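PDB 5KDI: pleckstrin homology domain-containing family A member 8 from Homo sapiens, which probably carries simple glycosphingolipids between membranes, enclosing a single lipid in the pocket of its all-helical GLTP-fold domain. Local coordinates for residues 7-12 / 31-36; 25-30 / 95-100; 127-132 / 140-145. The protein carries 2 engineered substitutions. All coordinates share one frame; numbering follows the deposited sequence. Where two conformers were deposited one is given.

Interaction 1 of 3, residues 7-12 / 31-36; sequences MNTSFS and CYAVVP
Thr9 and Ala33 face each other where an N-terminal loop leans on the bend between helix 24-32 and helix 35-41, and their alpha carbons come within 5.5 Å. The methyl of Ala33 points toward the loop and meets the two branches of Thr9. Ala33 CB lies 3.7 Å from Thr9 OG1 and 3.9 Å from Thr9 CG2, so both branches touch the same methyl. A chi1 of -61° places this fork, setting OG1 beside the backbone nitrogen of Thr9 and CG2 beside its carbonyl carbon. The hydroxyl gains only a van der Waals neighbour here; its polar partner is Thr6 OG1, to which it is hydrogen-bonded.

The second point of contact is looser and built differently. The ring of Phe11 reaches the helix with its far end, CZ standing 4.3 Å from Cys31 N in an oblique approach. Cys31 offers its backbone nitrogen; its side chain starts off away from the loop and touches Ile57 and Leu104. Tyr185 of helix 172-202 packs edge-to-face with the Phe11 ring, and Ser30 OG is hydrogen-bonded to Thr9 O.

Ala33 lies within a type I beta turn from Tyr32 to Val35, closed by Val35 N donating to Tyr32 O at 2.8 Å. The same turn carries Val34, whose side chain touches Leu53 and the bound lipid. As a worked case of a loop resting on a helical fold, the contact buries only 148 Å² between the two segments and is wholly van der Waals across them. Its chemistry implies that fit of shape joins Thr9 and Phe11 to residues 31-36, while Thr6 satisfies the Thr9 hydroxyl within the loop and Ser30 ties the loop backbone to helix 24-32.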
loop_
_atom_site.group_PDB
_atom_site.type_symbol
_atom_site.label_atom_id
_atom_site.label_comp_id
_atom_site.label_asym_id
_atom_site.label_seq_id
_atom_site.Cartn_x
_atom_site.Cartn_y
_atom_site.Cartn_z
ATOM N N MET A 7 -14.196 6.313 5.165
ATOM C CA MET A 7 -14.723 4.934 5.154
ATOM C C MET A 7 -13.917 4.035 4.164
ATOM O O MET A 7 -13.586 4.463 3.016
ATOM C CB MET A 7 -16.175 5.011 4.673
ATOM C CG MET A 7 -16.950 3.696 4.706
ATOM S SD MET A 7 -16.810 2.677 6.205
ATOM C CE MET A 7 -18.376 3.036 6.999
ATOM N N ASN A 8 -13.599 2.820 4.612
ATOM C CA ASN A 8 -12.839 1.752 3.889
ATOM C C ASN A 8 -11.364 2.059 3.738
ATOM O O ASN A 8 -10.616 1.204 3.252
ATOM C CB ASN A 8 -13.467 1.443 2.496
ATOM C CG ASN A 8 -14.897 1.027 2.598
ATOM O OD1 ASN A 8 -15.243 0.091 3.363
ATOM N ND2 ASN A 8 -15.768 1.769 1.894
ATOM N N THR A 9 -10.902 3.246 4.148
ATOM C CA THR A 9 -9.527 3.608 3.901
ATOM C C THR A 9 -8.552 3.000 4.876
ATOM O O THR A 9 -7.512 2.412 4.469
ATOM C CB THR A 9 -9.351 5.117 3.848
ATOM O OG1 THR A 9 -10.151 5.641 2.770
ATOM C CG2 THR A 9 -7.921 5.552 3.741
ATOM N N SER A 10 -8.811 3.121 6.170
ATOM C CA SER A 10 -7.757 2.786 7.112
ATOM C C SER A 10 -7.555 1.282 7.399
ATOM O O SER A 10 -8.469 0.525 7.756
ATOM C CB SER A 10 -7.966 3.486 8.455
ATOM O OG SER A 10 -6.793 3.336 9.223
ATOM N N PHE A 11 -6.296 0.912 7.352
ATOM C CA PHE A 11 -5.900 -0.385 7.833
ATOM C C PHE A 11 -6.280 -0.658 9.319
ATOM O O PHE A 11 -6.512 -1.782 9.734
ATOM C CB PHE A 11 -4.407 -0.580 7.643
ATOM C CG PHE A 11 -3.983 -0.635 6.213
ATOM C CD1 PHE A 11 -4.030 -1.822 5.540
ATOM C CD2 PHE A 11 -3.637 0.546 5.533
ATOM C CE1 PHE A 11 -3.689 -1.877 4.177
ATOM C CE2 PHE A 11 -3.281 0.490 4.211
ATOM C CZ PHE A 11 -3.335 -0.724 3.532
ATOM N N SER A 12 -6.415 0.419 10.103
ATOM C CA SER A 12 -6.777 0.383 11.505
ATOM C C SER A 12 -8.221 -0.021 11.761
ATOM O O SER A 12 -8.550 -0.319 12.911
ATOM C CB SER A 12 -6.412 1.676 12.191
ATOM O OG SER A 12 -7.187 2.792 11.825
ATOM N N CYS A 31 -5.963 -0.913 0.115
ATOM C CA CYS A 31 -4.956 -0.713 -0.933
ATOM C C CYS A 31 -5.486 0.221 -2.009
ATOM O O CYS A 31 -4.789 1.137 -2.505
ATOM C CB CYS A 31 -4.573 -2.077 -1.520
ATOM S SG CYS A 31 -3.673 -3.204 -0.440
ATOM N N TYR A 32 -6.735 0.007 -2.403
ATOM C CA TYR A 32 -7.297 0.818 -3.486
ATOM C C TYR A 32 -7.445 2.315 -3.103
ATOM O O TYR A 32 -7.331 3.192 -3.949
ATOM C CB TYR A 32 -8.669 0.286 -3.881
ATOM C CG TYR A 32 -9.180 1.092 -5.052
ATOM C CD1 TYR A 32 -8.729 0.863 -6.291
ATOM C CD2 TYR A 32 -10.006 2.179 -4.857
ATOM C CE1 TYR A 32 -9.157 1.639 -7.405
ATOM C CE2 TYR A 32 -10.386 3.019 -5.922
ATOM C CZ TYR A 32 -9.952 2.694 -7.204
ATOM O OH TYR A 32 -10.329 3.440 -8.243
ATOM N N ALA A 33 -7.647 2.574 -1.827
ATOM C CA ALA A 33 -8.042 3.911 -1.355
ATOM C C ALA A 33 -7.073 4.997 -1.750
ATOM O O ALA A 33 -7.455 6.165 -1.907
ATOM C CB ALA A 33 -8.257 3.892 0.174
ATOM N N VAL A 34 -5.789 4.653 -1.938
ATOM C CA VAL A 34 -4.813 5.680 -2.340
ATOM C C VAL A 34 -4.899 6.062 -3.813
ATOM O O VAL A 34 -4.292 7.074 -4.225
ATOM C CB VAL A 34 -3.369 5.330 -1.963
ATOM C CG1 VAL A 34 -3.227 5.030 -0.461
ATOM C CG2 VAL A 34 -2.879 4.169 -2.797
ATOM N N VAL A 35 -5.563 5.234 -4.609
ATOM C CA VAL A 35 -5.650 5.486 -6.082
ATOM C C VAL A 35 -6.222 6.877 -6.425
ATOM O O VAL A 35 -5.595 7.633 -7.212
ATOM C CB VAL A 35 -6.328 4.279 -6.804
ATOM C CG1 VAL A 35 -6.725 4.572 -8.247
ATOM C CG2 VAL A 35 -5.424 3.061 -6.731
ATOM N N PRO A 36 -7.335 7.269 -5.794
ATOM C CA PRO A 36 -7.869 8.606 -6.082
ATOM C C PRO A 36 -6.962 9.755 -5.639
ATOM O O PRO A 36 -6.997 10.828 -6.244
ATOM C CB PRO A 36 -9.182 8.637 -5.289
ATOM C CG PRO A 36 -9.598 7.209 -5.222
ATOM C CD PRO A 36 -8.346 6.432 -5.096
#

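Interaction 2 of 3, residues 25-30 / 95-100; sequences EAFLAS and EALLWL. With 6S8 ((~{Z})-~{N}-[(~{E},2~{S},3~{R})-1-[(2~{R},3~{R},4~{S},5~{R},6~{R})-6-(hydroxymethyl)-3,4,5-tris(oxidanyl)oxan-2-yl]oxy-3-oxidanyl-octadec-4-en-2-yl]octadec-9-enamide), chain C.
The ring of Phe27 meets Leu97 obliquely, its CE2 lying 4.0 Å from Leu97 CD1, whereas the indole of Trp99, further round the same helix, presents a face to the lipid headgroup. Over that face, toward the rim, sugar carbon C1A of 6S8 stands 3.8 Å above the ring plane, with C1 of the ceramide beside it. This sugar-on-tryptophan platform is a hallmark of the GLTP fold, an all-helical sandwich that encloses the hydrocarbon chains and binds the sugar headgroup at its surface. Trp99 also makes a cation-pi contact with Arg102.

Helix 93-115 thus has two working sides. One meets helix 24-32 in a buried, purely apolar contact, in which Phe27 and Leu28 oppose Leu97 and Leu100. Phe27 points toward the partner helix, its CG anti to the backbone nitrogen (chi1 -176°), which carries the ring out to Leu97. Leu28 starts off at an angle, but its end returns: CD2 reaches Leu100 CD1 at 4.1 Å, the two side chains crossing at about a right angle. Both Leu97 and Leu100 were modelled in two conformers, so these distances belong to one of them. The alpha carbons of Leu28 and Leu100, the nearest pair across the segments, are 9.4 Å apart, a gap the side chains span. Leu74 of helix 74-83 touches both Phe27 and Leu97.

The other side serves the glycolipid. Glu95, with its chain extended beyond CG, brings OE2 within 3.6 Å of sugar carbon C6A. Asn56, which hydrogen-bonds the lipid through OD1, is touched by the side chains of Ala96, Trp99 and Leu100, so this helix also packs against a residue that binds the lipid. Beyond the sugar, the indole reaches the ceramide amide, where Trp99 CZ3 lies 3.3 Å from the amide oxygen OAA.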
loop_
_atom_site.group_PDB
_atom_site.type_symbol
_atom_site.label_atom_id
_atom_site.label_comp_id
_atom_site.label_asym_id
_atom_site.label_seq_id
_atom_site.Cartn_x
_atom_site.Cartn_y
_atom_site.Cartn_z
ATOM N N GLU A 25 -11.394 -8.676 1.390
ATOM C CA GLU A 25 -12.011 -7.485 0.770
ATOM C C GLU A 25 -11.563 -6.214 1.438
ATOM O O GLU A 25 -11.249 -5.228 0.772
ATOM C CB GLU A 25 -13.544 -7.525 0.700
ATOM C CG GLU A 25 -14.181 -8.740 0.052
ATOM C CD GLU A 25 -15.739 -8.563 -0.132
ATOM O OE1 GLU A 25 -16.288 -7.426 0.066
ATOM O OE2 GLU A 25 -16.427 -9.590 -0.423
ATOM N N ALA A 26 -11.568 -6.190 2.763
ATOM C CA ALA A 26 -11.184 -4.974 3.480
ATOM C C ALA A 26 -9.740 -4.561 3.203
ATOM O O ALA A 26 -9.436 -3.380 3.019
ATOM C CB ALA A 26 -11.456 -5.102 4.981
ATOM N N PHE A 27 -8.838 -5.528 3.177
ATOM C CA PHE A 27 -7.456 -5.255 2.842
ATOM C C PHE A 27 -7.329 -4.630 1.461
ATOM O O PHE A 27 -6.608 -3.657 1.274
ATOM C CB PHE A 27 -6.605 -6.516 3.032
ATOM C CG PHE A 27 -5.138 -6.265 2.794
ATOM C CD1 PHE A 27 -4.337 -5.889 3.863
ATOM C CD2 PHE A 27 -4.569 -6.413 1.565
ATOM C CE1 PHE A 27 -3.008 -5.660 3.695
ATOM C CE2 PHE A 27 -3.191 -6.216 1.386
ATOM C CZ PHE A 27 -2.441 -5.830 2.449
ATOM N N LEU A 28 -7.978 -5.244 0.464
ATOM C CA LEU A 28 -7.869 -4.772 -0.906
ATOM C C LEU A 28 -8.474 -3.358 -1.020
ATOM O O LEU A 28 -7.999 -2.524 -1.798
ATOM C CB LEU A 28 -8.469 -5.747 -1.870
ATOM C CG LEU A 28 -7.745 -7.116 -1.976
ATOM C CD1 LEU A 28 -8.511 -7.990 -2.963
ATOM C CD2 LEU A 28 -6.301 -6.951 -2.430
ATOM N N ALA A 29 -9.532 -3.093 -0.250
ATOM C CA ALA A 29 -10.147 -1.735 -0.259
ATOM C C ALA A 29 -9.208 -0.689 0.287
ATOM O O ALA A 29 -9.129 0.435 -0.241
ATOM C CB ALA A 29 -11.488 -1.724 0.503
ATOM N N SER A 30 -8.463 -1.072 1.302
ATOM C CA SER A 30 -7.461 -0.150 1.875
ATOM C C SER A 30 -6.343 0.120 0.856
ATOM O O SER A 30 -5.804 1.257 0.767
ATOM C CB SER A 30 -6.920 -0.672 3.209
ATOM O OG SER A 30 -7.961 -0.571 4.199
ATOM N N GLU A 95 1.956 -13.827 -6.104
ATOM C CA GLU A 95 2.833 -12.865 -6.718
ATOM C C GLU A 95 2.259 -11.444 -6.613
ATOM O O GLU A 95 2.982 -10.492 -6.292
ATOM C CB GLU A 95 3.052 -13.184 -8.150
ATOM C CG GLU A 95 3.988 -12.218 -8.913
ATOM C CD GLU A 95 4.091 -12.498 -10.387
ATOM O OE1 GLU A 95 3.148 -13.139 -10.963
ATOM O OE2 GLU A 95 5.130 -12.102 -10.951
ATOM N N ALA A 96 0.950 -11.322 -6.839
ATOM C CA ALA A 96 0.283 -9.991 -6.761
ATOM C C ALA A 96 0.447 -9.440 -5.353
ATOM O O ALA A 96 0.809 -8.254 -5.160
ATOM C CB ALA A 96 -1.181 -10.049 -7.167
ATOM N N LEU A 97 0.227 -10.292 -4.348
ATOM C CA LEU A 97 0.290 -9.820 -2.979
ATOM C C LEU A 97 1.754 -9.503 -2.549
ATOM O O LEU A 97 2.007 -8.643 -1.690
ATOM C CB LEU A 97 -0.391 -10.840 -2.093
ATOM C CG LEU A 97 -0.478 -10.508 -0.603
ATOM C CD1 LEU A 97 -1.199 -9.138 -0.378
ATOM C CD2 LEU A 97 -1.151 -11.698 0.117
ATOM N N LEU A 98 2.724 -10.255 -3.112
ATOM C CA LEU A 98 4.130 -9.942 -2.916
ATOM C C LEU A 98 4.412 -8.490 -3.265
ATOM O O LEU A 98 5.047 -7.727 -2.505
ATOM C CB LEU A 98 5.018 -10.858 -3.699
ATOM C CG LEU A 98 6.538 -10.668 -3.606
ATOM C CD1 LEU A 98 7.035 -10.904 -2.183
ATOM C CD2 LEU A 98 7.217 -11.490 -4.702
ATOM N N TRP A 99 3.966 -8.120 -4.458
ATOM C CA TRP A 99 4.207 -6.753 -4.934
ATOM C C TRP A 99 3.325 -5.710 -4.224
ATOM O O TRP A 99 3.781 -4.558 -3.998
ATOM C CB TRP A 99 4.082 -6.677 -6.441
ATOM C CG TRP A 99 5.243 -7.310 -7.101
ATOM C CD1 TRP A 99 5.344 -8.625 -7.625
ATOM C CD2 TRP A 99 6.579 -6.752 -7.222
ATOM N NE1 TRP A 99 6.593 -8.847 -8.108
ATOM C CE2 TRP A 99 7.386 -7.761 -7.904
ATOM C CE3 TRP A 99 7.158 -5.527 -6.877
ATOM C CZ2 TRP A 99 8.719 -7.519 -8.227
ATOM C CZ3 TRP A 99 8.481 -5.311 -7.218
ATOM C CH2 TRP A 99 9.233 -6.275 -7.883
ATOM N N LEU A 100 2.107 -6.079 -3.818
ATOM C CA LEU A 100 1.310 -5.185 -2.972
ATOM C C LEU A 100 1.999 -4.898 -1.648
ATOM O O LEU A 100 2.078 -3.718 -1.223
ATOM C CB LEU A 100 -0.117 -5.650 -2.749
ATOM C CG LEU A 100 -1.105 -5.557 -3.864
ATOM C CD1 LEU A 100 -2.388 -6.286 -3.453
ATOM C CD2 LEU A 100 -1.364 -4.075 -4.120
HETATM C C1 6S8 C . 6.869 -4.606 -10.626
HETATM C C2 6S8 C . 7.028 -3.151 -10.243
HETATM N N2 6S8 C . 6.084 -2.843 -9.178
HETATM C C3 6S8 C . 6.745 -2.253 -11.481
HETATM O O3 6S8 C . 7.664 -2.667 -12.515
HETATM C C4 6S8 C . 6.940 -0.825 -11.126
HETATM C C5 6S8 C . 5.936 0.050 -11.224
HETATM C C6 6S8 C . 6.010 1.519 -10.913
HETATM C C7 6S8 C . 7.297 2.061 -10.346
HETATM C C8 6S8 C . 7.222 3.531 -10.650
HETATM C C9 6S8 C . 7.986 4.239 -9.591
HETATM C C10 6S8 C . 7.132 4.331 -8.355
HETATM C C11 6S8 C . 6.813 5.801 -8.022
HETATM C C12 6S8 C . 6.543 5.914 -6.532
HETATM C C13 6S8 C . 5.255 6.625 -6.141
HETATM C C14 6S8 C . 5.282 8.141 -6.237
HETATM C C15 6S8 C . 4.414 8.791 -5.149
HETATM C C16 6S8 C . 3.433 9.871 -5.569
HETATM C C17 6S8 C . 3.496 11.246 -4.886
HETATM C C18 6S8 C . 3.135 11.295 -3.409
HETATM C C1A 6S8 C . 5.108 -6.236 -10.810
HETATM O O1A 6S8 C . 5.543 -4.915 -11.054
HETATM C C2A 6S8 C . 3.606 -6.270 -10.754
HETATM O O2A 6S8 C . 3.176 -5.439 -9.658
HETATM C C3A 6S8 C . 3.074 -7.700 -10.686
HETATM O O3A 6S8 C . 1.668 -7.680 -10.792
HETATM C C4A 6S8 C . 3.701 -8.527 -11.793
HETATM O O4A 6S8 C . 3.128 -8.207 -13.059
HETATM O O5A 6S8 C . 7.255 -8.839 -12.974
HETATM C C5M 6S8 C . 5.211 -8.383 -11.765
HETATM C C6A 6S8 C . 5.853 -9.167 -12.879
HETATM O O6A 6S8 C . 5.550 -7.001 -11.910
HETATM C CAA 6S8 C . 6.450 -2.329 -8.014
HETATM O OAA 6S8 C . 7.612 -2.146 -7.660
HETATM C CAB 6S8 C . 5.305 -2.034 -7.093
HETATM C CAC 6S8 C . 5.007 -0.588 -7.589
HETATM C CAD 6S8 C . 4.984 0.321 -6.438
HETATM C CAE 6S8 C . 3.588 0.873 -6.380
HETATM C CAF 6S8 C . 3.578 1.808 -5.180
HETATM C CAG 6S8 C . 2.351 1.535 -4.291
HETATM C CAH 6S8 C . 1.772 2.843 -3.738
HETATM C CAI 6S8 C . 2.775 3.390 -2.766
HETATM C CAJ 6S8 C . 3.057 4.690 -2.639
HETATM C CAK 6S8 C . 2.400 5.793 -3.405
HETATM C CAL 6S8 C . 2.668 6.975 -2.465
HETATM C CAM 6S8 C . 1.727 8.147 -2.643
HETATM C CAN 6S8 C . 0.307 7.719 -2.422
HETATM C CAO 6S8 C . -0.505 8.888 -1.913
HETATM C CAP 6S8 C . -0.571 8.938 -0.412
HETATM C CAQ 6S8 C . -1.979 9.077 0.073
HETATM C CAR 6S8 C . -2.083 8.313 1.332
#

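Interaction 3 of 3, residues 127-132 / 140-145; sequences NAYGKT and VVRGVF. With 6S8 ((~{Z})-~{N}-[(~{E},2~{S},3~{R})-1-[(2~{R},3~{R},4~{S},5~{R},6~{R})-6-(hydroxymethyl)-3,4,5-tris(oxidanyl)oxan-2-yl]oxy-3-oxidanyl-octadec-4-en-2-yl]octadec-9-enamide), chain C.
Tyr129 and Phe145 lie on helical segments that run nearly antiparallel, their axes approaching to 12.6 Å with an angle of 163° between their directions. The wide gap is spanned by the two aromatic rings, which stack face-to-face with centroids 3.7 Å apart and planes only 5° from parallel. The side chains slide past each other in opposite directions. Tyr129 CB thus rests 3.5 Å from Phe145 CZ, while Phe145 CB lies over the phenol end and makes a CH-pi contact with the face of the Tyr129 ring. Tyr129 is sent across by a CG anti to its backbone nitrogen (chi1 -176°), and Phe145 shares this choice from the opposite helix.

At its far end the phenol passes Arg142, whose CG comes 3.5 Å from Tyr129 OH. The hydroxyl's hydrogen-bonding partner, however, is His137 ND1. Arg142 extends from CG to NE nearly at right angles to the tyrosine, and its NE is hydrogen-bonded to His137 O. His137 is accordingly gripped from both sides of this contact, an example of second-shell residues positioning a first-shell one, because its NE2 hydrogen-bonds the glycolipid.

In this GLTP fold helix 139-150 lines the lipid pocket, with Tyr129 packed against its Phe145, and the stack backs one of the lining rings. Sphingoid-chain carbon C12 of 6S8 lies in the plane of the Phe145 ring, at its edge, and the neighbouring C11 is 3.7 Å from Phe145 CD1. The preceding residue, Val144, brings CG1 to 3.6 Å from C8.

On the helix of Tyr129, the side chains of Tyr129 and Ala128 both press on Phe106 of helix 93-115. Within segment 127-132, Thr132 OG1 donates a 2.7 Å hydrogen bond to Ala128 O, approaching from above the carbonyl plane.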
loop_
_atom_site.group_PDB
_atom_site.type_symbol
_atom_site.label_atom_id
_atom_site.label_comp_id
_atom_site.label_asym_id
_atom_site.label_seq_id
_atom_site.Cartn_x
_atom_site.Cartn_y
_atom_site.Cartn_z
ATOM N N ASN A 127 13.811 8.975 0.714
ATOM C CA ASN A 127 14.275 8.240 1.902
ATOM C C ASN A 127 13.562 6.895 2.009
ATOM O O ASN A 127 14.197 5.808 2.203
ATOM C CB ASN A 127 13.991 9.068 3.134
ATOM C CG ASN A 127 15.044 10.211 3.359
ATOM O OD1 ASN A 127 16.043 10.353 2.621
ATOM N ND2 ASN A 127 14.828 11.008 4.429
ATOM N N ALA A 128 12.240 6.933 1.830
ATOM C CA ALA A 128 11.440 5.697 1.940
ATOM C C ALA A 128 11.822 4.717 0.811
ATOM O O ALA A 128 11.959 3.492 1.072
ATOM C CB ALA A 128 9.967 6.036 1.900
ATOM N N TYR A 129 12.046 5.264 -0.396
ATOM C CA TYR A 129 12.374 4.406 -1.548
ATOM C C TYR A 129 13.635 3.547 -1.347
ATOM O O TYR A 129 13.647 2.290 -1.543
ATOM C CB TYR A 129 12.529 5.280 -2.808
ATOM C CG TYR A 129 12.775 4.468 -4.046
ATOM C CD1 TYR A 129 13.976 4.544 -4.707
ATOM C CD2 TYR A 129 11.767 3.714 -4.625
ATOM C CE1 TYR A 129 14.192 3.813 -5.873
ATOM C CE2 TYR A 129 11.986 2.965 -5.765
ATOM C CZ TYR A 129 13.191 3.052 -6.419
ATOM O OH TYR A 129 13.397 2.339 -7.580
ATOM N N GLY A 130 14.669 4.215 -0.886
ATOM C CA GLY A 130 15.953 3.635 -0.609
ATOM C C GLY A 130 15.867 2.460 0.352
ATOM O O GLY A 130 16.569 1.454 0.205
ATOM N N LYS A 131 15.001 2.595 1.349
ATOM C CA LYS A 131 14.840 1.567 2.374
ATOM C C LYS A 131 13.895 0.432 2.012
ATOM O O LYS A 131 13.833 -0.550 2.717
ATOM C CB LYS A 131 14.312 2.222 3.680
ATOM C CG LYS A 131 15.277 3.249 4.260
ATOM C CD LYS A 131 14.619 4.106 5.324
ATOM C CE LYS A 131 15.615 5.114 5.872
ATOM N NZ LYS A 131 15.071 5.812 7.053
ATOM N N THR A 132 13.121 0.600 0.953
ATOM C CA THR A 132 12.034 -0.347 0.630
ATOM C C THR A 132 12.174 -0.882 -0.804
ATOM O O THR A 132 12.783 -1.951 -1.046
ATOM C CB THR A 132 10.627 0.300 0.937
ATOM O OG1 THR A 132 10.412 1.495 0.141
ATOM C CG2 THR A 132 10.493 0.632 2.339
ATOM N N VAL A 140 16.242 0.533 -15.136
ATOM C CA VAL A 140 15.171 1.257 -15.825
ATOM C C VAL A 140 14.040 1.660 -14.900
ATOM O O VAL A 140 13.638 2.806 -14.904
ATOM C CB VAL A 140 14.623 0.507 -17.045
ATOM C CG1 VAL A 140 13.373 1.199 -17.596
ATOM C CG2 VAL A 140 15.726 0.514 -18.107
ATOM N N VAL A 141 13.666 0.803 -13.987
ATOM C CA VAL A 141 12.571 1.134 -13.067
ATOM C C VAL A 141 13.037 2.172 -12.028
ATOM O O VAL A 141 12.281 3.083 -11.678
ATOM C CB VAL A 141 11.910 -0.107 -12.456
ATOM C CG1 VAL A 141 10.843 0.284 -11.427
ATOM C CG2 VAL A 141 11.291 -0.987 -13.558
ATOM N N ARG A 142 14.312 2.110 -11.622
ATOM C CA ARG A 142 14.828 3.141 -10.751
ATOM C C ARG A 142 14.750 4.504 -11.447
ATOM O O ARG A 142 14.498 5.546 -10.815
ATOM C CB ARG A 142 16.257 2.864 -10.304
ATOM C CG ARG A 142 16.328 1.681 -9.363
ATOM C CD ARG A 142 17.750 1.382 -8.897
ATOM N NE ARG A 142 17.800 0.195 -8.063
ATOM C CZ ARG A 142 18.859 -0.228 -7.356
ATOM N NH1 ARG A 142 19.986 0.452 -7.399
ATOM N NH2 ARG A 142 18.796 -1.343 -6.617
ATOM N N GLY A 143 15.039 4.500 -12.760
ATOM C CA GLY A 143 14.892 5.714 -13.580
ATOM C C GLY A 143 13.458 6.253 -13.631
ATOM O O GLY A 143 13.262 7.454 -13.624
ATOM N N VAL A 144 12.482 5.353 -13.687
ATOM C CA VAL A 144 11.059 5.727 -13.620
ATOM C C VAL A 144 10.716 6.321 -12.265
ATOM O O VAL A 144 10.036 7.324 -12.177
ATOM C CB VAL A 144 10.163 4.520 -13.964
ATOM C CG1 VAL A 144 8.638 4.805 -13.718
ATOM C CG2 VAL A 144 10.427 4.133 -15.419
ATOM N N PHE A 145 11.255 5.756 -11.212
ATOM C CA PHE A 145 11.057 6.342 -9.892
ATOM C C PHE A 145 11.648 7.739 -9.882
ATOM O O PHE A 145 11.051 8.689 -9.346
ATOM C CB PHE A 145 11.699 5.546 -8.788
ATOM C CG PHE A 145 11.549 6.223 -7.439
ATOM C CD1 PHE A 145 10.307 6.280 -6.815
ATOM C CD2 PHE A 145 12.624 6.946 -6.875
ATOM C CE1 PHE A 145 10.186 6.988 -5.614
ATOM C CE2 PHE A 145 12.489 7.600 -5.683
ATOM C CZ PHE A 145 11.277 7.635 -5.082
HETATM C C1 6S8 C . 6.869 -4.606 -10.626
HETATM C C2 6S8 C . 7.028 -3.151 -10.243
HETATM N N2 6S8 C . 6.084 -2.843 -9.178
HETATM C C3 6S8 C . 6.745 -2.253 -11.481
HETATM O O3 6S8 C . 7.664 -2.667 -12.515
HETATM C C4 6S8 C . 6.940 -0.825 -11.126
HETATM C C5 6S8 C . 5.936 0.050 -11.224
HETATM C C6 6S8 C . 6.010 1.519 -10.913
HETATM C C7 6S8 C . 7.297 2.061 -10.346
HETATM C C8 6S8 C . 7.222 3.531 -10.650
HETATM C C9 6S8 C . 7.986 4.239 -9.591
HETATM C C10 6S8 C . 7.132 4.331 -8.355
HETATM C C11 6S8 C . 6.813 5.801 -8.022
HETATM C C12 6S8 C . 6.543 5.914 -6.532
HETATM C C13 6S8 C . 5.255 6.625 -6.141
HETATM C C14 6S8 C . 5.282 8.141 -6.237
HETATM C C15 6S8 C . 4.414 8.791 -5.149
HETATM C C16 6S8 C . 3.433 9.871 -5.569
HETATM C C17 6S8 C . 3.496 11.246 -4.886
HETATM C C18 6S8 C . 3.135 11.295 -3.409
HETATM C C1A 6S8 C . 5.108 -6.236 -10.810
HETATM O O1A 6S8 C . 5.543 -4.915 -11.054
HETATM C C2A 6S8 C . 3.606 -6.270 -10.754
HETATM O O2A 6S8 C . 3.176 -5.439 -9.658
HETATM C C3A 6S8 C . 3.074 -7.700 -10.686
HETATM O O3A 6S8 C . 1.668 -7.680 -10.792
HETATM C C4A 6S8 C . 3.701 -8.527 -11.793
HETATM O O4A 6S8 C . 3.128 -8.207 -13.059
HETATM O O5A 6S8 C . 7.255 -8.839 -12.974
HETATM C C5M 6S8 C . 5.211 -8.383 -11.765
HETATM C C6A 6S8 C . 5.853 -9.167 -12.879
HETATM O O6A 6S8 C . 5.550 -7.001 -11.910
HETATM C CAA 6S8 C . 6.450 -2.329 -8.014
HETATM O OAA 6S8 C . 7.612 -2.146 -7.660
HETATM C CAB 6S8 C . 5.305 -2.034 -7.093
HETATM C CAC 6S8 C . 5.007 -0.588 -7.589
HETATM C CAD 6S8 C . 4.984 0.321 -6.438
HETATM C CAE 6S8 C . 3.588 0.873 -6.380
HETATM C CAF 6S8 C . 3.578 1.808 -5.180
HETATM C CAG 6S8 C . 2.351 1.535 -4.291
HETATM C CAH 6S8 C . 1.772 2.843 -3.738
HETATM C CAI 6S8 C . 2.775 3.390 -2.766
HETATM C CAJ 6S8 C . 3.057 4.690 -2.639
HETATM C CAK 6S8 C . 2.400 5.793 -3.405
HETATM C CAL 6S8 C . 2.668 6.975 -2.465
HETATM C CAM 6S8 C . 1.727 8.147 -2.643
HETATM C CAN 6S8 C . 0.307 7.719 -2.422
HETATM C CAO 6S8 C . -0.505 8.888 -1.913
HETATM C CAP 6S8 C . -0.571 8.938 -0.412
HETATM C CAQ 6S8 C . -1.979 9.077 0.073
HETATM C CAR 6S8 C . -2.083 8.313 1.332
#

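In the fold
Interactions 1 and 2 adjoin: their centres are 11 Å apart, both use helix 24-32, and they meet at Ser30, next to Cys31. Their segments alternate along the chain; the N-terminal loop packs at the C-terminal end of helix 24-32 and helix 93-115 packs against its middle. Interaction 3 comes later in the sequence, on helix 121-131 and helix 139-150, with its centre 20 Å from that of interaction 2 and 23 Å from that of interaction 1, across the chain's centre from the latter. The lipid touches residues of interactions 2 and 3 and, beside interaction 1, Val34, which places the three at separate points around one pocket.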